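Local coordinates for beta-galactosidase (Bacillus circulans, PDB 4MAD), which probably hydrolyses terminal non-reducing beta-D-galactose residues from beta-D-galactosides, as a glycosidase of family 35 built around a (beta/alpha)8 barrel, at residues E46-R51 against V88-T93; Y406-L411 against V442-E447; Y423-Y428 against E448-Q453. One frame throughout, in Å; residues are numbered along the deposited sequence.

Contact 1 (E46-R51 against V88-T93); sequences EYWEDR and VRFIKT
W48 and F90 carry the aromatic part of this helix-to-helix contact, and F90 meets the indole at two places on one face. Its CB stands 3.8 Å from the centroid of the W48 six-membered ring and 19° off the ring normal, a CH-pi contact. Farther along the same indole, the edge of the F90 ring, led by CD1, points at the five-membered ring. The centroids there are 5.1 Å apart and the planes meet at 80°, a T-shaped pair.

Aliphatic packing flanks this pair. R89 is extended, and its CB reaches the indole rim in the ring plane, 3.9 Å from W48 CZ3; its CD approaches the same carbon obliquely. One turn further along, T93 has CG2 anti to its own backbone N and OG1 beside it (chi1 -51°), which sends the methyl to the other helix, 3.7 Å from E49 CA.

Among the polar bonds, one stays within a helix: T93 OG1 is 2.8 Å from R89 O, and it reaches that carbonyl from the face opposite the T93 backbone N-H, which bonds there too. Another leads away, the indole NE1 of W48 being held by Y40 O. E49 reaches K96 further along helix 87-97, a salt bridge that also ties the two helices together.

Helices 48-58 and 87-97 follow barrel strands 34-38 and 62-66, so this is packing between successive outer helices of the TIM barrel. M38 on strand 34-38 meets both W48 and F90, while Y47 on the side away from helix 87-97 touches Y560 of strand 558-561.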
loop_
_atom_site.group_PDB
_atom_site.type_symbol
_atom_site.label_atom_id
_atom_site.label_comp_id
_atom_site.label_asym_id
_atom_site.label_seq_id
_atom_site.Cartn_x
_atom_site.Cartn_y
_atom_site.Cartn_z
ATOM N N GLU A 46 10.029 14.208 5.592
ATOM C CA GLU A 46 10.563 15.001 6.684
ATOM C C GLU A 46 11.060 14.090 7.802
ATOM O O GLU A 46 11.929 14.438 8.521
ATOM C CB GLU A 46 9.494 15.945 7.190
ATOM C CG GLU A 46 9.218 17.031 6.219
ATOM C CD GLU A 46 8.213 16.690 5.147
ATOM O OE1 GLU A 46 7.580 15.670 5.217
ATOM O OE2 GLU A 46 8.040 17.524 4.279
ATOM N N TYR A 47 10.421 12.919 7.887
ATOM C CA TYR A 47 10.679 11.931 8.914
ATOM C C TYR A 47 11.611 10.754 8.546
ATOM O O TYR A 47 11.941 9.955 9.377
ATOM C CB TYR A 47 9.359 11.423 9.495
ATOM C CG TYR A 47 8.558 12.388 10.341
ATOM C CD1 TYR A 47 9.161 13.419 11.025
ATOM C CD2 TYR A 47 7.214 12.219 10.514
ATOM C CE1 TYR A 47 8.445 14.253 11.795
ATOM C CE2 TYR A 47 6.499 13.048 11.301
ATOM C CZ TYR A 47 7.109 14.080 11.934
ATOM O OH TYR A 47 6.442 14.930 12.759
ATOM N N TRP A 48 12.086 10.717 7.316
ATOM C CA TRP A 48 12.892 9.595 6.922
ATOM C C TRP A 48 14.152 9.484 7.798
ATOM O O TRP A 48 14.517 8.438 8.232
ATOM C CB TRP A 48 13.268 9.688 5.440
ATOM C CG TRP A 48 12.202 9.423 4.474
ATOM C CD1 TRP A 48 11.029 8.766 4.684
ATOM C CD2 TRP A 48 12.198 9.774 3.094
ATOM N NE1 TRP A 48 10.315 8.690 3.553
ATOM C CE2 TRP A 48 11.004 9.305 2.550
ATOM C CE3 TRP A 48 13.101 10.420 2.260
ATOM C CZ2 TRP A 48 10.680 9.483 1.218
ATOM C CZ3 TRP A 48 12.780 10.597 0.967
ATOM C CH2 TRP A 48 11.584 10.135 0.444
ATOM N N GLU A 49 14.798 10.592 8.070
ATOM C CA GLU A 49 15.999 10.515 8.880
ATOM C C GLU A 49 15.703 9.999 10.270
ATOM O O GLU A 49 16.421 9.232 10.807
ATOM C CB GLU A 49 16.689 11.861 8.958
ATOM C CG GLU A 49 17.984 11.806 9.763
ATOM C CD GLU A 49 18.935 12.933 9.458
ATOM O OE1 GLU A 49 18.575 13.930 8.910
ATOM O OE2 GLU A 49 20.076 12.819 9.805
ATOM N N ASP A 50 14.604 10.423 10.827
ATOM C CA ASP A 50 14.281 10.024 12.169
ATOM C C ASP A 50 14.151 8.517 12.227
ATOM O O ASP A 50 14.702 7.890 13.074
ATOM C CB ASP A 50 12.954 10.627 12.587
ATOM C CG ASP A 50 12.517 10.175 13.970
ATOM O OD1 ASP A 50 13.080 10.648 14.935
ATOM O OD2 ASP A 50 11.641 9.326 14.091
ATOM N N ARG A 51 13.390 7.946 11.298
ATOM C CA ARG A 51 13.192 6.527 11.342
ATOM C C ARG A 51 14.455 5.752 11.094
ATOM O O ARG A 51 14.703 4.804 11.732
ATOM C CB ARG A 51 12.088 6.093 10.409
ATOM C CG ARG A 51 10.907 7.013 10.401
ATOM C CD ARG A 51 9.983 6.840 11.576
ATOM N NE ARG A 51 8.672 7.421 11.356
ATOM C CZ ARG A 51 8.291 8.599 11.815
ATOM N NH1 ARG A 51 9.101 9.325 12.521
ATOM N NH2 ARG A 51 7.096 9.066 11.564
ATOM N N VAL A 88 15.785 8.582 -4.364
ATOM C CA VAL A 88 17.161 8.961 -4.234
ATOM C C VAL A 88 17.479 9.638 -2.867
ATOM O O VAL A 88 18.418 9.297 -2.216
ATOM C CB VAL A 88 17.574 9.797 -5.411
ATOM C CG1 VAL A 88 18.934 10.349 -5.246
ATOM C CG2 VAL A 88 17.527 8.976 -6.644
ATOM N N ARG A 89 16.648 10.548 -2.429
ATOM C CA ARG A 89 16.834 11.206 -1.170
ATOM C C ARG A 89 16.773 10.194 -0.042
ATOM O O ARG A 89 17.541 10.250 0.852
ATOM C CB ARG A 89 15.767 12.251 -1.002
ATOM C CG ARG A 89 15.828 13.006 0.320
ATOM C CD ARG A 89 14.640 13.920 0.515
ATOM N NE ARG A 89 14.559 14.398 1.882
ATOM C CZ ARG A 89 13.676 15.256 2.323
ATOM N NH1 ARG A 89 12.764 15.741 1.519
ATOM N NH2 ARG A 89 13.727 15.633 3.587
ATOM N N PHE A 90 15.848 9.257 -0.137
ATOM C CA PHE A 90 15.691 8.316 0.935
ATOM C C PHE A 90 16.953 7.502 1.082
ATOM O O PHE A 90 17.481 7.375 2.145
ATOM C CB PHE A 90 14.500 7.408 0.651
ATOM C CG PHE A 90 14.398 6.236 1.587
ATOM C CD1 PHE A 90 13.897 6.376 2.825
ATOM C CD2 PHE A 90 14.786 4.996 1.207
ATOM C CE1 PHE A 90 13.811 5.337 3.658
ATOM C CE2 PHE A 90 14.699 3.958 2.054
ATOM C CZ PHE A 90 14.214 4.126 3.251
ATOM N N ILE A 91 17.431 6.991 -0.041
ATOM C CA ILE A 91 18.634 6.208 -0.022
ATOM C C ILE A 91 19.904 6.976 0.440
ATOM O O ILE A 91 20.657 6.495 1.209
ATOM C CB ILE A 91 18.867 5.537 -1.370
ATOM C CG1 ILE A 91 17.703 4.581 -1.664
ATOM C CG2 ILE A 91 20.210 4.859 -1.396
ATOM C CD1 ILE A 91 17.839 3.860 -2.904
ATOM N N LYS A 92 20.053 8.192 0.000
ATOM C CA LYS A 92 21.118 9.052 0.505
ATOM C C LYS A 92 20.986 9.272 1.996
ATOM O O LYS A 92 21.941 9.405 2.652
ATOM C CB LYS A 92 21.132 10.372 -0.200
ATOM C CG LYS A 92 21.729 10.293 -1.535
ATOM C CD LYS A 92 21.514 11.570 -2.276
ATOM C CE LYS A 92 22.386 11.640 -3.444
ATOM N NZ LYS A 92 22.370 12.985 -3.960
ATOM N N THR A 93 19.773 9.305 2.500
ATOM C CA THR A 93 19.576 9.442 3.914
ATOM C C THR A 93 20.110 8.237 4.692
ATOM O O THR A 93 20.705 8.376 5.720
ATOM C CB THR A 93 18.146 9.798 4.287
ATOM O OG1 THR A 93 17.723 10.911 3.523
ATOM C CG2 THR A 93 18.022 10.115 5.763
#

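Contact 2 (Y406-L411 against V442-E447)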
loop_
_atom_site.group_PDB
_atom_site.type_symbol
_atom_site.label_atom_id
_atom_site.label_comp_id
_atom_site.label_asym_id
_atom_site.label_seq_id
_atom_site.Cartn_x
_atom_site.Cartn_y
_atom_site.Cartn_z
ATOM N N TYR A 406 -40.572 0.152 -15.517
ATOM C CA TYR A 406 -40.305 -1.261 -15.414
ATOM C C TYR A 406 -40.993 -1.951 -14.245
ATOM O O TYR A 406 -41.107 -3.134 -14.235
ATOM C CB TYR A 406 -38.815 -1.529 -15.341
ATOM C CG TYR A 406 -38.010 -1.302 -16.586
ATOM C CD1 TYR A 406 -36.914 -2.056 -16.846
ATOM C CD2 TYR A 406 -38.359 -0.380 -17.509
ATOM C CE1 TYR A 406 -36.177 -1.871 -17.937
ATOM C CE2 TYR A 406 -37.633 -0.211 -18.631
ATOM C CZ TYR A 406 -36.534 -0.956 -18.847
ATOM O OH TYR A 406 -35.739 -0.801 -19.932
ATOM N N GLY A 407 -41.388 -1.209 -13.241
ATOM C CA GLY A 407 -41.883 -1.836 -12.042
ATOM C C GLY A 407 -40.809 -2.461 -11.158
ATOM O O GLY A 407 -39.717 -2.036 -11.131
ATOM N N LYS A 408 -41.167 -3.451 -10.393
ATOM C CA LYS A 408 -40.220 -4.040 -9.507
ATOM C C LYS A 408 -39.219 -4.859 -10.304
ATOM O O LYS A 408 -39.609 -5.709 -11.083
ATOM C CB LYS A 408 -40.974 -4.927 -8.557
ATOM C CG LYS A 408 -40.167 -5.878 -7.799
ATOM C CD LYS A 408 -41.049 -6.793 -7.061
ATOM C CE LYS A 408 -40.861 -6.612 -5.617
ATOM N NZ LYS A 408 -41.677 -5.495 -5.123
ATOM N N GLN A 409 -37.944 -4.558 -10.119
ATOM C CA GLN A 409 -36.867 -5.243 -10.801
ATOM C C GLN A 409 -35.711 -5.577 -9.876
ATOM O O GLN A 409 -35.488 -4.902 -8.951
ATOM C CB GLN A 409 -36.313 -4.381 -11.911
ATOM C CG GLN A 409 -37.301 -4.041 -12.957
ATOM C CD GLN A 409 -37.629 -5.221 -13.829
ATOM O OE1 GLN A 409 -36.802 -6.013 -14.076
ATOM N NE2 GLN A 409 -38.841 -5.307 -14.291
ATOM N N ALA A 410 -34.982 -6.614 -10.199
ATOM C CA ALA A 410 -33.756 -6.900 -9.542
ATOM C C ALA A 410 -32.653 -6.235 -10.315
ATOM O O ALA A 410 -32.480 -6.494 -11.471
ATOM C CB ALA A 410 -33.513 -8.324 -9.491
ATOM N N LEU A 411 -31.936 -5.368 -9.640
ATOM C CA LEU A 411 -30.807 -4.707 -10.237
ATOM C C LEU A 411 -29.567 -5.493 -9.916
ATOM O O LEU A 411 -29.320 -5.774 -8.799
ATOM C CB LEU A 411 -30.630 -3.332 -9.659
ATOM C CG LEU A 411 -29.618 -2.462 -10.384
ATOM C CD1 LEU A 411 -30.202 -1.157 -10.602
ATOM C CD2 LEU A 411 -28.426 -2.298 -9.600
ATOM N N VAL A 442 -33.188 -4.858 -4.968
ATOM C CA VAL A 442 -34.507 -4.712 -5.561
ATOM C C VAL A 442 -34.854 -3.245 -5.707
ATOM O O VAL A 442 -34.809 -2.516 -4.796
ATOM C CB VAL A 442 -35.585 -5.425 -4.734
ATOM C CG1 VAL A 442 -36.922 -5.186 -5.246
ATOM C CG2 VAL A 442 -35.298 -6.855 -4.618
ATOM N N VAL A 443 -35.189 -2.817 -6.901
ATOM C CA VAL A 443 -35.636 -1.466 -7.123
ATOM C C VAL A 443 -37.045 -1.446 -7.649
ATOM O O VAL A 443 -37.492 -2.416 -8.167
ATOM C CB VAL A 443 -34.777 -0.753 -8.083
ATOM C CG1 VAL A 443 -33.391 -0.687 -7.551
ATOM C CG2 VAL A 443 -34.811 -1.420 -9.366
ATOM N N GLU A 444 -37.745 -0.339 -7.453
ATOM C CA GLU A 444 -39.071 -0.163 -7.977
ATOM C C GLU A 444 -39.105 1.027 -8.898
ATOM O O GLU A 444 -39.022 2.130 -8.442
ATOM C CB GLU A 444 -40.024 0.111 -6.858
ATOM C CG GLU A 444 -40.009 -0.913 -5.826
ATOM C CD GLU A 444 -40.795 -2.086 -6.240
ATOM O OE1 GLU A 444 -41.288 -2.051 -7.352
ATOM O OE2 GLU A 444 -40.952 -3.026 -5.463
ATOM N N LEU A 445 -39.236 0.784 -10.185
ATOM C CA LEU A 445 -39.188 1.830 -11.156
ATOM C C LEU A 445 -40.573 2.149 -11.639
ATOM O O LEU A 445 -41.040 1.568 -12.573
ATOM C CB LEU A 445 -38.351 1.375 -12.312
ATOM C CG LEU A 445 -36.996 0.952 -11.802
ATOM C CD1 LEU A 445 -36.240 0.281 -12.815
ATOM C CD2 LEU A 445 -36.298 2.152 -11.352
ATOM N N THR A 446 -41.226 3.063 -10.964
ATOM C CA THR A 446 -42.584 3.362 -11.300
ATOM C C THR A 446 -42.771 4.603 -12.101
ATOM O O THR A 446 -43.831 4.833 -12.583
ATOM C CB THR A 446 -43.383 3.511 -10.078
ATOM O OG1 THR A 446 -42.745 4.468 -9.268
ATOM C CG2 THR A 446 -43.420 2.239 -9.348
ATOM N N GLU A 447 -41.757 5.427 -12.214
ATOM C CA GLU A 447 -41.881 6.621 -13.007
ATOM C C GLU A 447 -41.657 6.377 -14.474
ATOM O O GLU A 447 -41.174 5.368 -14.828
ATOM C CB GLU A 447 -41.013 7.758 -12.459
ATOM C CG GLU A 447 -41.342 8.158 -11.001
ATOM C CD GLU A 447 -42.457 9.231 -10.828
ATOM O OE1 GLU A 447 -42.538 10.187 -11.595
ATOM O OE2 GLU A 447 -43.233 9.124 -9.874
#
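The E444 carboxylate lies beside K408, both side chains pointing the same way from the sheet. OE2 receives K408 NZ through its syn lone pair at 2.6 Å, a salt bridge, while OE1 sits over the start of the lysine chain, 3.1 Å from K408 CB. Bends at chi3 and chi4 turn the lysine end back to the carboxylate, and chi2 of -79° folds the glutamate to meet it. The Y406 ring is approached obliquely by L445 CD1, whose nearest tyrosine atom is CB at 4.0 Å. The Q409 amide takes Y406 O in its own plane: its NE2 donates over 3.1 Å, from above the plane of that carbonyl.

Backbone hydrogen bonds join the strands in two antiparallel pairs. Q409 and V443 exchange nearly linear bonds, Q409 N to V443 O being 2.9 Å with an N-H...O angle of 173°. G407 and L445 exchange the other two. G407 N gives to L445 O at 2.9 Å, and Y406 N lies near that oxygen at a poor angle. Y406 and G407 therefore both face L445, a classic beta bulge. G407 has phi 75°, where a CB would press on the carbonyl O of Y406.

Apolar packing occupies the face with Q409 and V443, where V443 CG2 is 4.2 Å from Q409 CB. L480 of strand 473-480 covers Y406, Q409, L411 and L445.

The lysine-glutamate pair is exposed, with V442 beside K408, and solvent would probably screen its charges. The buried V443, L445 and L411 instead supply apolar packing, L411 and L445 toward L480 and the neighbouring sheet. Backbone bonding fixes the register of the outermost strand 440-445 against its neighbour, up to the bulge at Y406 and G407.

Contact 3 (Y423-Y428 against E448-Q453); sequences YVNGEY and EESKLQ
N425 reaches across to the strand 449-453, and its side chain repays following outward. CB leaves the turn backbone, and with CG beside the backbone N (chi1 -79°) the amide is carried over the neighbouring strand. CG comes 3.9 Å from S450 CA. OD1 then accepts K451 N at 3.0 Å with a nearly straight N-H...O angle of 170°, the donor standing above the amide C=O plane. At the tip, ND2 gives a weak bond to E449 O at 3.5 Å. Together with N425 N, which donates to K451 O at 2.8 Å, the asparagine forms three bonds across the contact and extends the pairing beyond the last regular bridge.

V424 to E427 is a type I' beta turn, with N425 and G426 both at positive phi, and it joins strands 419-424 and 427-433 in a tight hairpin. A water beside it accepts from G426 N and donates to K451 O and to Q453 OE1, the last at 2.7 Å, so the turn is also tied to the neighbouring strand through solvent.

Regular pairing follows at Y423 and Q453, whose backbones exchange two bonds. Q453 O lies at the edge of the Y423 ring, near its plane, with CD2 3.8 Å away. The Y423 hydroxyl is hydrogen-bonded with N511 O, and Q453 NE2 gives to E399. On the other face, V424 CG2 packs against L452 CD1 at 4.2 Å.

K451 O is thus gripped by a backbone N-H and a water, while an asparagine carbonyl stands in for a backbone acceptor at K451 N. Both polar atoms of the K451 backbone therefore keep partners where N425 leaves strand geometry.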
loop_
_atom_site.group_PDB
_atom_site.type_symbol
_atom_site.label_atom_id
_atom_site.label_comp_id
_atom_site.label_asym_id
_atom_site.label_seq_id
_atom_site.Cartn_x
_atom_site.Cartn_y
_atom_site.Cartn_z
ATOM N N TYR A 423 -28.629 4.804 -6.204
ATOM C CA TYR A 423 -29.633 5.837 -6.167
ATOM C C TYR A 423 -30.512 5.779 -7.420
ATOM O O TYR A 423 -30.011 5.627 -8.504
ATOM C CB TYR A 423 -28.998 7.231 -6.061
ATOM C CG TYR A 423 -27.999 7.316 -4.911
ATOM C CD1 TYR A 423 -28.381 7.760 -3.666
ATOM C CD2 TYR A 423 -26.705 6.879 -5.060
ATOM C CE1 TYR A 423 -27.491 7.786 -2.623
ATOM C CE2 TYR A 423 -25.816 6.924 -4.044
ATOM C CZ TYR A 423 -26.210 7.367 -2.819
ATOM O OH TYR A 423 -25.317 7.381 -1.824
ATOM N N VAL A 424 -31.803 5.937 -7.210
ATOM C CA VAL A 424 -32.751 6.011 -8.280
ATOM C C VAL A 424 -33.546 7.310 -8.092
ATOM O O VAL A 424 -34.128 7.506 -7.088
ATOM C CB VAL A 424 -33.710 4.816 -8.236
ATOM C CG1 VAL A 424 -34.826 5.044 -9.125
ATOM C CG2 VAL A 424 -33.001 3.548 -8.595
ATOM N N ASN A 425 -33.497 8.188 -9.072
ATOM C CA ASN A 425 -34.228 9.439 -9.050
ATOM C C ASN A 425 -33.906 10.216 -7.763
ATOM O O ASN A 425 -34.739 10.818 -7.192
ATOM C CB ASN A 425 -35.713 9.210 -9.188
ATOM C CG ASN A 425 -36.124 8.950 -10.601
ATOM O OD1 ASN A 425 -35.521 9.424 -11.498
ATOM N ND2 ASN A 425 -37.160 8.199 -10.768
ATOM N N GLY A 426 -32.667 10.153 -7.363
ATOM C CA GLY A 426 -32.200 10.948 -6.274
ATOM C C GLY A 426 -32.549 10.408 -4.910
ATOM O O GLY A 426 -32.318 11.061 -3.920
ATOM N N GLU A 427 -33.065 9.199 -4.871
ATOM C CA GLU A 427 -33.371 8.502 -3.653
ATOM C C GLU A 427 -32.417 7.335 -3.447
ATOM O O GLU A 427 -32.122 6.670 -4.347
ATOM C CB GLU A 427 -34.758 7.906 -3.716
ATOM C CG GLU A 427 -35.906 8.850 -3.706
ATOM C CD GLU A 427 -37.230 8.084 -3.615
ATOM O OE1 GLU A 427 -37.748 7.646 -4.640
ATOM O OE2 GLU A 427 -37.726 7.890 -2.498
ATOM N N TYR A 428 -31.996 7.080 -2.242
ATOM C CA TYR A 428 -31.081 6.006 -1.976
ATOM C C TYR A 428 -31.806 4.727 -1.949
ATOM O O TYR A 428 -32.789 4.636 -1.304
ATOM C CB TYR A 428 -30.486 6.198 -0.599
ATOM C CG TYR A 428 -29.549 5.128 -0.083
ATOM C CD1 TYR A 428 -28.312 4.943 -0.626
ATOM C CD2 TYR A 428 -29.895 4.330 0.954
ATOM C CE1 TYR A 428 -27.461 4.005 -0.192
ATOM C CE2 TYR A 428 -29.012 3.367 1.427
ATOM C CZ TYR A 428 -27.793 3.223 0.851
ATOM O OH TYR A 428 -26.891 2.295 1.281
ATOM N N GLU A 448 -42.005 7.333 -15.323
ATOM C CA GLU A 448 -41.763 7.229 -16.751
ATOM C C GLU A 448 -40.297 7.147 -17.100
ATOM O O GLU A 448 -39.934 6.542 -18.046
ATOM C CB GLU A 448 -42.341 8.428 -17.483
ATOM C CG GLU A 448 -43.826 8.448 -17.549
ATOM C CD GLU A 448 -44.381 7.156 -18.054
ATOM O OE1 GLU A 448 -44.182 6.838 -19.242
ATOM O OE2 GLU A 448 -45.003 6.434 -17.272
ATOM N N GLU A 449 -39.469 7.881 -16.375
ATOM C CA GLU A 449 -38.026 7.780 -16.502
ATOM C C GLU A 449 -37.404 7.630 -15.113
ATOM O O GLU A 449 -37.932 8.132 -14.156
ATOM C CB GLU A 449 -37.445 8.984 -17.199
ATOM C CG GLU A 449 -38.044 9.201 -18.507
ATOM C CD GLU A 449 -37.279 10.113 -19.442
ATOM O OE1 GLU A 449 -36.274 10.689 -19.084
ATOM O OE2 GLU A 449 -37.696 10.236 -20.566
ATOM N N SER A 450 -36.287 6.924 -15.033
ATOM C CA SER A 450 -35.568 6.807 -13.792
ATOM C C SER A 450 -34.077 7.087 -13.950
ATOM O O SER A 450 -33.452 6.429 -14.711
ATOM C CB SER A 450 -35.779 5.414 -13.296
ATOM O OG SER A 450 -37.094 5.217 -12.921
ATOM N N LYS A 451 -33.544 8.039 -13.222
ATOM C CA LYS A 451 -32.134 8.315 -13.258
ATOM C C LYS A 451 -31.418 7.429 -12.227
ATOM O O LYS A 451 -31.616 7.560 -11.045
ATOM C CB LYS A 451 -31.875 9.791 -12.996
ATOM C CG LYS A 451 -30.451 10.194 -13.052
ATOM C CD LYS A 451 -30.249 11.557 -12.445
ATOM C CE LYS A 451 -28.990 12.196 -12.896
ATOM N NZ LYS A 451 -28.856 13.604 -12.529
ATOM N N LEU A 452 -30.594 6.539 -12.750
ATOM C CA LEU A 452 -29.847 5.597 -11.951
ATOM C C LEU A 452 -28.427 6.124 -11.787
ATOM O O LEU A 452 -27.824 6.525 -12.729
ATOM C CB LEU A 452 -29.855 4.246 -12.626
ATOM C CG LEU A 452 -28.958 3.201 -12.004
ATOM C CD1 LEU A 452 -29.420 2.867 -10.652
ATOM C CD2 LEU A 452 -28.851 2.004 -12.852
ATOM N N GLN A 453 -27.977 6.184 -10.530
ATOM C CA GLN A 453 -26.642 6.589 -10.179
ATOM C C GLN A 453 -26.015 5.540 -9.260
ATOM O O GLN A 453 -26.624 5.075 -8.396
ATOM C CB GLN A 453 -26.658 7.940 -9.466
ATOM C CG GLN A 453 -27.142 9.071 -10.312
ATOM C CD GLN A 453 -27.281 10.355 -9.558
ATOM O OE1 GLN A 453 -28.047 10.449 -8.680
ATOM N NE2 GLN A 453 -26.511 11.339 -9.936
HETATM O O HOH W 1 -30.405 9.088 -8.848
#

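In the fold
Contacts 2 and 3 belong together: their centres are 10 Å apart, their segments alternate along the chain, and both lie in the first all-beta domain. Each pairs neighbouring strands of its own antiparallel sheet, and the two sheets pack on each other where L445 CD2 of contact 2 lies 3.5 Å from S450 OG and 3.9 Å from V424 CG1 of contact 3. L411 CD1 also meets L452 CD1 at 4.1 Å. Contact 1 is remote, in the catalytic barrel on the opposite side of the chain's centre; its nearest atoms are about 42 Å from contact 2 and about 35 Å from contact 3. All three lie away from the predicted proton donor E171 and nucleophile E247.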